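Hypothetical protein PH1789 (Pyrococcus horikoshii, PDB 1WR2) is of unknown function but carries an ATP-grasp domain, an alpha/beta architecture whose helices pack against antiparallel beta sheets. Local coordinates at residues Tyr32-Pro37 / Leu194-Lys199; Val122-Thr127 / His134-Gly139; Met211-Val216 / Ala225-Ser230. All blocks are in the same frame, centred on the assembly; numbering follows the deposited sequence.

How the contacts relate
All three contacts belong to the part of the ATP-grasp domain built on the six-stranded antiparallel sheet. Contacts 2 and 3 are two hairpins of this sheet, their centres about 11 Å apart, and strands 120-129 and 208-218 join them side by side: N of V126 lies 2.7 Å from O of M211. Contact 1 brings in helix 187-203 and the loop that follows helix 22-30, its centre about 12 Å from that of contact 2 and about 10 Å from that of contact 3. V197 of the helix packs on V126 and I136 of contact 2, while the loop meets contact 3 where O of P35 lies 2.8 Å from N of I227.

Contact 1: Tyr32-Pro37 / Leu194-Lys199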
loop_
_atom_site.group_PDB
_atom_site.type_symbol
_atom_site.label_atom_id
_atom_site.label_comp_id
_atom_site.label_asym_id
_atom_site.label_seq_id
_atom_site.Cartn_x
_atom_site.Cartn_y
_atom_site.Cartn_z
ATOM N N TYR A 32 -12.309 3.038 -3.231
ATOM C CA TYR A 32 -13.033 1.775 -3.194
ATOM C C TYR A 32 -13.282 1.305 -1.762
ATOM O O TYR A 32 -13.596 0.142 -1.513
ATOM C CB TYR A 32 -12.277 0.716 -4.007
ATOM C CG TYR A 32 -12.588 0.786 -5.488
ATOM C CD1 TYR A 32 -13.584 -0.013 -6.046
ATOM C CD2 TYR A 32 -11.930 1.691 -6.320
ATOM C CE1 TYR A 32 -13.918 0.091 -7.399
ATOM C CE2 TYR A 32 -12.258 1.802 -7.671
ATOM C CZ TYR A 32 -13.255 0.996 -8.199
ATOM O OH TYR A 32 -13.582 1.092 -9.530
ATOM N N GLY A 33 -13.127 2.225 -0.818
ATOM C CA GLY A 33 -13.388 1.912 0.574
ATOM C C GLY A 33 -12.413 1.034 1.327
ATOM O O GLY A 33 -12.729 0.588 2.427
ATOM N N LEU A 34 -11.243 0.778 0.752
ATOM C CA LEU A 34 -10.223 -0.038 1.410
ATOM C C LEU A 34 -9.697 0.703 2.637
ATOM O O LEU A 34 -9.679 1.927 2.662
ATOM C CB LEU A 34 -9.083 -0.336 0.429
ATOM C CG LEU A 34 -9.421 -1.444 -0.570
ATOM C CD1 LEU A 34 -8.513 -1.385 -1.784
ATOM C CD2 LEU A 34 -9.289 -2.787 0.157
ATOM N N PRO A 35 -9.249 -0.036 3.667
ATOM C CA PRO A 35 -8.734 0.571 4.898
ATOM C C PRO A 35 -7.378 1.262 4.826
ATOM O O PRO A 35 -6.352 0.659 5.123
ATOM C CB PRO A 35 -8.718 -0.597 5.869
ATOM C CG PRO A 35 -8.307 -1.728 4.974
ATOM C CD PRO A 35 -9.193 -1.507 3.753
ATOM N N VAL A 36 -7.387 2.527 4.434
ATOM C CA VAL A 36 -6.169 3.324 4.358
ATOM C C VAL A 36 -6.322 4.447 5.378
ATOM O O VAL A 36 -7.242 5.255 5.276
ATOM C CB VAL A 36 -5.997 3.963 2.970
ATOM C CG1 VAL A 36 -4.764 4.860 2.966
ATOM C CG2 VAL A 36 -5.898 2.880 1.901
ATOM N N PRO A 37 -5.417 4.522 6.366
ATOM C CA PRO A 37 -5.486 5.564 7.395
ATOM C C PRO A 37 -5.170 6.961 6.867
ATOM O O PRO A 37 -4.578 7.116 5.794
ATOM C CB PRO A 37 -4.474 5.082 8.430
ATOM C CG PRO A 37 -3.418 4.452 7.567
ATOM C CD PRO A 37 -4.238 3.661 6.570
ATOM N N LEU A 194 -9.991 -8.426 0.032
ATOM C CA LEU A 194 -9.852 -9.172 -1.210
ATOM C C LEU A 194 -10.992 -8.853 -2.184
ATOM O O LEU A 194 -10.767 -8.694 -3.386
ATOM C CB LEU A 194 -9.808 -10.679 -0.913
ATOM C CG LEU A 194 -8.502 -11.257 -0.348
ATOM C CD1 LEU A 194 -8.755 -12.687 0.156
ATOM C CD2 LEU A 194 -7.408 -11.234 -1.437
ATOM N N LEU A 195 -12.216 -8.763 -1.669
ATOM C CA LEU A 195 -13.366 -8.473 -2.529
ATOM C C LEU A 195 -13.309 -7.044 -3.063
ATOM O O LEU A 195 -13.652 -6.794 -4.214
ATOM C CB LEU A 195 -14.683 -8.703 -1.774
ATOM C CG LEU A 195 -15.014 -10.149 -1.374
ATOM C CD1 LEU A 195 -16.336 -10.162 -0.623
ATOM C CD2 LEU A 195 -15.100 -11.048 -2.611
ATOM N N LYS A 196 -12.877 -6.108 -2.226
ATOM C CA LYS A 196 -12.769 -4.725 -2.661
ATOM C C LYS A 196 -11.664 -4.584 -3.706
ATOM O O LYS A 196 -11.822 -3.868 -4.692
ATOM C CB LYS A 196 -12.525 -3.805 -1.455
ATOM C CG LYS A 196 -13.810 -3.532 -0.656
ATOM C CD LYS A 196 -13.572 -2.696 0.595
ATOM C CE LYS A 196 -14.912 -2.285 1.216
ATOM N NZ LYS A 196 -14.791 -1.964 2.662
ATOM N N VAL A 197 -10.541 -5.267 -3.513
ATOM C CA VAL A 197 -9.484 -5.181 -4.519
ATOM C C VAL A 197 -9.964 -5.802 -5.821
ATOM O O VAL A 197 -9.683 -5.294 -6.910
ATOM C CB VAL A 197 -8.197 -5.915 -4.066
ATOM C CG1 VAL A 197 -7.209 -6.015 -5.235
ATOM C CG2 VAL A 197 -7.568 -5.163 -2.905
ATOM N N SER A 198 -10.686 -6.914 -5.703
ATOM C CA SER A 198 -11.220 -7.615 -6.866
ATOM C C SER A 198 -12.125 -6.681 -7.668
ATOM O O SER A 198 -12.049 -6.627 -8.892
ATOM C CB SER A 198 -12.011 -8.849 -6.401
ATOM O OG SER A 198 -12.581 -9.557 -7.486
ATOM N N LYS A 199 -12.977 -5.946 -6.959
ATOM C CA LYS A 199 -13.913 -5.000 -7.568
ATOM C C LYS A 199 -13.142 -3.877 -8.253
ATOM O O LYS A 199 -13.388 -3.545 -9.417
ATOM C CB LYS A 199 -14.836 -4.432 -6.479
ATOM C CG LYS A 199 -15.695 -3.247 -6.904
ATOM C CD LYS A 199 -16.567 -3.572 -8.111
ATOM C CE LYS A 199 -17.423 -2.370 -8.503
ATOM N NZ LYS A 199 -18.166 -2.610 -9.767
#
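K196 meets the loop 32-37 along almost the whole of its side chain. CG stands beside the backbone N (chi1 -78°) and the rest is extended, which lays the methylenes alongside L34, the two side chains running in opposite directions with CB of K196 3.8 Å from CD2 of L34. Farther out, CD of K196 lies 3.5 Å from O of Y32, and NZ of K196 gives a weak hydrogen bond of 3.3 Å to O of G33. The stronger partner of NZ is D192, one turn earlier in the helix. G33 suits the bend here because its phi is positive, at 73°. V197 starts out away from the loop, yet its CG2 branch touches CD1 of L34 at 4.1 Å, the two side chains crossing nearly at right angles. Within this ATP-grasp domain the contact ties the loop after helix 22-30 to helix 187-203, and L34, buried and apolar, also touches L29, L200 and I227. K199 comes last: chi1 of 169° carries CG to the edge of the Y32 ring, 3.8 Å from CE1, and the bend at chi2 turns the chain toward D203. There NZ forms a salt bridge with OD1, while OD2 is hydrogen-bonded to OH of Y32.

Contact 2: Val122-Thr127 / His134-Gly139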
loop_
_atom_site.group_PDB
_atom_site.type_symbol
_atom_site.label_atom_id
_atom_site.label_comp_id
_atom_site.label_asym_id
_atom_site.label_seq_id
_atom_site.Cartn_x
_atom_site.Cartn_y
_atom_site.Cartn_z
ATOM N N VAL A 122 0.239 -9.302 6.131
ATOM C CA VAL A 122 -0.239 -10.081 4.998
ATOM C C VAL A 122 0.029 -9.263 3.739
ATOM O O VAL A 122 0.352 -8.069 3.812
ATOM C CB VAL A 122 -1.756 -10.399 5.068
ATOM C CG1 VAL A 122 -2.085 -11.121 6.370
ATOM C CG2 VAL A 122 -2.564 -9.137 4.914
ATOM N N ILE A 123 -0.079 -9.906 2.585
ATOM C CA ILE A 123 0.165 -9.224 1.321
ATOM C C ILE A 123 -0.900 -9.597 0.300
ATOM O O ILE A 123 -1.253 -10.767 0.159
ATOM C CB ILE A 123 1.543 -9.619 0.714
ATOM C CG1 ILE A 123 2.688 -9.170 1.629
ATOM C CG2 ILE A 123 1.701 -8.986 -0.669
ATOM C CD1 ILE A 123 4.081 -9.574 1.107
ATOM N N ILE A 124 -1.422 -8.597 -0.398
ATOM C CA ILE A 124 -2.400 -8.841 -1.444
ATOM C C ILE A 124 -1.792 -8.301 -2.727
ATOM O O ILE A 124 -1.486 -7.106 -2.831
ATOM C CB ILE A 124 -3.737 -8.134 -1.171
ATOM C CG1 ILE A 124 -4.452 -8.812 0.004
ATOM C CG2 ILE A 124 -4.603 -8.173 -2.419
ATOM C CD1 ILE A 124 -5.748 -8.127 0.424
ATOM N N GLY A 125 -1.590 -9.190 -3.692
ATOM C CA GLY A 125 -1.013 -8.789 -4.962
ATOM C C GLY A 125 -1.943 -9.011 -6.141
ATOM O O GLY A 125 -2.862 -9.824 -6.082
ATOM N N VAL A 126 -1.690 -8.277 -7.216
ATOM C CA VAL A 126 -2.471 -8.365 -8.438
ATOM C C VAL A 126 -1.543 -8.274 -9.639
ATOM O O VAL A 126 -0.686 -7.390 -9.723
ATOM C CB VAL A 126 -3.518 -7.226 -8.523
ATOM C CG1 VAL A 126 -4.180 -7.214 -9.893
ATOM C CG2 VAL A 126 -4.571 -7.413 -7.441
ATOM N N THR A 127 -1.688 -9.222 -10.551
ATOM C CA THR A 127 -0.900 -9.239 -11.773
ATOM C C THR A 127 -1.877 -9.546 -12.893
ATOM O O THR A 127 -3.008 -9.974 -12.633
ATOM C CB THR A 127 0.189 -10.327 -11.745
ATOM O OG1 THR A 127 -0.414 -11.620 -11.601
ATOM C CG2 THR A 127 1.150 -10.081 -10.594
ATOM N N HIS A 134 -6.449 -10.597 -15.189
ATOM C CA HIS A 134 -5.978 -10.284 -13.843
ATOM C C HIS A 134 -6.214 -11.375 -12.815
ATOM O O HIS A 134 -7.231 -12.070 -12.830
ATOM C CB HIS A 134 -6.615 -8.987 -13.320
ATOM C CG HIS A 134 -6.158 -7.756 -14.037
ATOM N ND1 HIS A 134 -6.784 -7.274 -15.167
ATOM C CD2 HIS A 134 -5.123 -6.916 -13.793
ATOM C CE1 HIS A 134 -6.156 -6.190 -15.588
ATOM N NE2 HIS A 134 -5.145 -5.951 -14.771
ATOM N N ALA A 135 -5.251 -11.510 -11.912
ATOM C CA ALA A 135 -5.335 -12.484 -10.844
ATOM C C ALA A 135 -4.983 -11.783 -9.546
ATOM O O ALA A 135 -4.136 -10.880 -9.519
ATOM C CB ALA A 135 -4.383 -13.635 -11.108
ATOM N N ILE A 136 -5.647 -12.192 -8.474
ATOM C CA ILE A 136 -5.411 -11.633 -7.168
ATOM C C ILE A 136 -4.729 -12.717 -6.323
ATOM O O ILE A 136 -5.107 -13.888 -6.377
ATOM C CB ILE A 136 -6.740 -11.179 -6.528
ATOM C CG1 ILE A 136 -6.472 -10.489 -5.188
ATOM C CG2 ILE A 136 -7.680 -12.377 -6.373
ATOM C CD1 ILE A 136 -7.651 -9.662 -4.695
ATOM N N MET A 137 -3.707 -12.315 -5.573
ATOM C CA MET A 137 -2.926 -13.226 -4.729
ATOM C C MET A 137 -2.997 -12.828 -3.263
ATOM O O MET A 137 -3.144 -11.648 -2.926
ATOM C CB MET A 137 -1.443 -13.206 -5.139
ATOM C CG MET A 137 -1.072 -13.942 -6.421
ATOM S SD MET A 137 -1.826 -13.296 -7.937
ATOM C CE MET A 137 -0.787 -11.862 -8.305
ATOM N N PHE A 138 -2.852 -13.821 -2.395
ATOM C CA PHE A 138 -2.864 -13.604 -0.958
ATOM C C PHE A 138 -1.834 -14.509 -0.301
ATOM O O PHE A 138 -1.643 -15.649 -0.721
ATOM C CB PHE A 138 -4.231 -13.919 -0.358
ATOM C CG PHE A 138 -4.238 -13.895 1.140
ATOM C CD1 PHE A 138 -4.163 -12.687 1.829
ATOM C CD2 PHE A 138 -4.264 -15.085 1.866
ATOM C CE1 PHE A 138 -4.109 -12.659 3.213
ATOM C CE2 PHE A 138 -4.212 -15.070 3.258
ATOM C CZ PHE A 138 -4.133 -13.855 3.935
ATOM N N GLY A 139 -1.182 -13.992 0.734
ATOM C CA GLY A 139 -0.194 -14.764 1.464
ATOM C C GLY A 139 0.313 -13.909 2.609
ATOM O O GLY A 139 0.065 -12.703 2.625
#
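I123, G125 and T127 each pair with a residue of 134-139 through two backbone hydrogen bonds: with G139, M137 and A135 in turn. The central pair is tight, N of M137 lying 2.7 Å from O of G125, and N of G125 returns a bond to O of M137. At the end of the segment, N of G139 is 3.3 Å from O of I123. Between these pairs, I124 faces F138 and V126 faces I136 in non-hydrogen-bonded positions, where CA-H groups lean on carbonyl oxygens; CA of V126 is 3.2 Å from O of A135.

The two strands form an antiparallel hairpin inside the six-stranded sheet of the ATP-grasp domain, with strand 208-218 beyond 120-129 and strand 152-155 beyond 133-140. One face, carrying T127 and M137, has a distinctive touch: M137 is bent at chi2 (63°) and again at chi3 (79°), which folds its methyl back over the glycine position of G125 to meet T127. There CE of M137 lies 3.3 Å from OG1 of T127 and 3.5 Å from its CG2, the latter tight for two carbons; an unbranched methionine chain can turn far enough to reach the neighbouring strand's threonine. The other face is apolar. I124 and I136 run alongside each other from neighbouring strands, CG2 of I124 4.1 Å from CG1 of I136, while F138 turns its ring edge to CG1 of I124 and brings CE1 within 3.8 Å of CB of V122.

Branched aliphatic residues suit this face because helix 187-203 covers it, with L194 resting on I136 and V201 on H134. At the far end CD2 of H134 lies near CG1 of V126, and the imidazole is held by a hydrogen bond from NE2 to O of I208.

Contact 3: Met211-Val216 / Ala225-Ser230; sequences MDLNPV and AVIVDS
L213 and V216 face S230 and I227 as non-hydrogen-bonded antiparallel pairs of a hairpin, strands 208-218 and 225-234, which lies within the six-stranded sheet of the ATP-grasp domain. The pairing is irregular in between: a cis peptide bond precedes P215, and the first strand turns a corner there. Proline, whose preceding peptide bond takes the cis form far more readily than others do, suits such a bend.

Backbone bonds bracket the corner at P215. N of N214 donates to O of D229 at 3.0 Å. O of P215 is gripped more firmly by N of V228, at 2.7 Å, and takes a second, weak bond from N of D229. V228 and D229 together thus face P215 as in a classic beta bulge, which breaks the regular pairing of strand 225-234.

Apolar contacts lie along two sides. The P215 ring meets V228 obliquely, its CG 3.7 Å from CB of V228, and its CD rests near CB of D229. On the buried face CD1 of L213 touches CD1 of I227 at 3.6 Å; V216 and I227 extend together into the core, with CG1 of V216 reaching toward A225. Aliphatic residues fit here because helices cover this face: L29 packs on L213, V197 on L213, and M193 on V216.

Two polar side chains, D229 and S230, add bonds at the L213-S230 end of the contact. The carboxylate of D229 is shared, OD2 making a salt bridge with K71, while OD1 takes a short, strained local bond from the backbone N of S230. S230 is small enough to sit against L29 and A25 of helix 22-30 and still bond across the strands: with OG anti to the backbone N (chi1 175°), its hydroxyl donates to O of D212 at 2.9 Å.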
loop_
_atom_site.group_PDB
_atom_site.type_symbol
_atom_site.label_atom_id
_atom_site.label_comp_id
_atom_site.label_asym_id
_atom_site.label_seq_id
_atom_site.Cartn_x
_atom_site.Cartn_y
_atom_site.Cartn_z
ATOM N N MET A 211 -0.531 -4.497 -9.231
ATOM C CA MET A 211 -0.533 -3.723 -8.003
ATOM C C MET A 211 -0.421 -4.639 -6.799
ATOM O O MET A 211 -0.435 -5.863 -6.915
ATOM C CB MET A 211 -1.833 -2.918 -7.893
ATOM C CG MET A 211 -3.063 -3.787 -7.632
ATOM S SD MET A 211 -4.640 -2.910 -7.714
ATOM C CE MET A 211 -4.715 -2.153 -6.126
ATOM N N ASP A 212 -0.300 -4.032 -5.634
ATOM C CA ASP A 212 -0.259 -4.796 -4.409
ATOM C C ASP A 212 -0.509 -3.875 -3.247
ATOM O O ASP A 212 -0.467 -2.650 -3.382
ATOM C CB ASP A 212 1.077 -5.525 -4.232
ATOM C CG ASP A 212 2.246 -4.582 -4.090
ATOM O OD1 ASP A 212 2.224 -3.725 -3.177
ATOM O OD2 ASP A 212 3.192 -4.706 -4.892
ATOM N N LEU A 213 -0.835 -4.493 -2.120
ATOM C CA LEU A 213 -1.069 -3.791 -0.878
ATOM C C LEU A 213 -0.028 -4.509 -0.042
ATOM O O LEU A 213 -0.187 -5.693 0.259
ATOM C CB LEU A 213 -2.467 -4.083 -0.339
ATOM C CG LEU A 213 -3.698 -4.020 -1.244
ATOM C CD1 LEU A 213 -4.913 -3.931 -0.347
ATOM C CD2 LEU A 213 -3.652 -2.837 -2.187
ATOM N N ASN A 214 1.042 -3.803 0.311
ATOM C CA ASN A 214 2.138 -4.403 1.056
ATOM C C ASN A 214 2.980 -3.305 1.695
ATOM O O ASN A 214 3.610 -2.511 0.995
ATOM C CB ASN A 214 2.980 -5.236 0.086
ATOM C CG ASN A 214 4.173 -5.913 0.755
ATOM O OD1 ASN A 214 4.365 -5.814 1.960
ATOM N ND2 ASN A 214 4.976 -6.608 -0.041
ATOM N N PRO A 215 3.036 -3.278 3.036
ATOM C CA PRO A 215 2.320 -4.267 3.849
ATOM C C PRO A 215 0.910 -3.900 4.264
ATOM O O PRO A 215 0.462 -2.768 4.088
ATOM C CB PRO A 215 3.237 -4.447 5.057
ATOM C CG PRO A 215 3.805 -3.086 5.241
ATOM C CD PRO A 215 4.072 -2.590 3.831
ATOM N N VAL A 216 0.213 -4.894 4.797
ATOM C CA VAL A 216 -1.138 -4.731 5.317
ATOM C C VAL A 216 -1.069 -5.357 6.707
ATOM O O VAL A 216 -0.523 -6.447 6.861
ATOM C CB VAL A 216 -2.188 -5.524 4.509
ATOM C CG1 VAL A 216 -3.526 -5.504 5.253
ATOM C CG2 VAL A 216 -2.350 -4.932 3.119
ATOM N N ALA A 225 -8.446 -4.278 9.713
ATOM C CA ALA A 225 -7.067 -4.269 9.242
ATOM C C ALA A 225 -6.721 -2.893 8.687
ATOM O O ALA A 225 -7.589 -2.024 8.578
ATOM C CB ALA A 225 -6.887 -5.324 8.164
ATOM N N VAL A 226 -5.456 -2.702 8.324
ATOM C CA VAL A 226 -5.010 -1.425 7.784
ATOM C C VAL A 226 -3.909 -1.608 6.733
ATOM O O VAL A 226 -3.000 -2.418 6.902
ATOM C CB VAL A 226 -4.505 -0.499 8.920
ATOM C CG1 VAL A 226 -3.227 -1.052 9.528
ATOM C CG2 VAL A 226 -4.301 0.904 8.397
ATOM N N ILE A 227 -4.017 -0.859 5.642
ATOM C CA ILE A 227 -3.044 -0.907 4.551
ATOM C C ILE A 227 -1.912 0.072 4.857
ATOM O O ILE A 227 -2.148 1.265 5.033
ATOM C CB ILE A 227 -3.709 -0.520 3.224
ATOM C CG1 ILE A 227 -4.804 -1.536 2.886
ATOM C CG2 ILE A 227 -2.673 -0.432 2.121
ATOM C CD1 ILE A 227 -5.739 -1.084 1.774
ATOM N N VAL A 228 -0.685 -0.427 4.915
ATOM C CA VAL A 228 0.454 0.419 5.234
ATOM C C VAL A 228 1.150 1.054 4.037
ATOM O O VAL A 228 1.582 2.208 4.100
ATOM C CB VAL A 228 1.474 -0.366 6.080
ATOM C CG1 VAL A 228 2.646 0.524 6.467
ATOM C CG2 VAL A 228 0.779 -0.903 7.326
ATOM N N ASP A 229 1.272 0.311 2.946
ATOM C CA ASP A 229 1.910 0.839 1.742
ATOM C C ASP A 229 1.214 0.158 0.573
ATOM O O ASP A 229 0.557 -0.868 0.756
ATOM C CB ASP A 229 3.402 0.494 1.729
ATOM C CG ASP A 229 4.207 1.399 0.806
ATOM O OD1 ASP A 229 3.643 1.917 -0.177
ATOM O OD2 ASP A 229 5.415 1.587 1.054
ATOM N N SER A 230 1.358 0.720 -0.619
ATOM C CA SER A 230 0.733 0.156 -1.809
ATOM C C SER A 230 1.411 0.668 -3.070
ATOM O O SER A 230 1.942 1.780 -3.099
ATOM C CB SER A 230 -0.753 0.530 -1.862
ATOM O OG SER A 230 -1.362 0.091 -3.068
#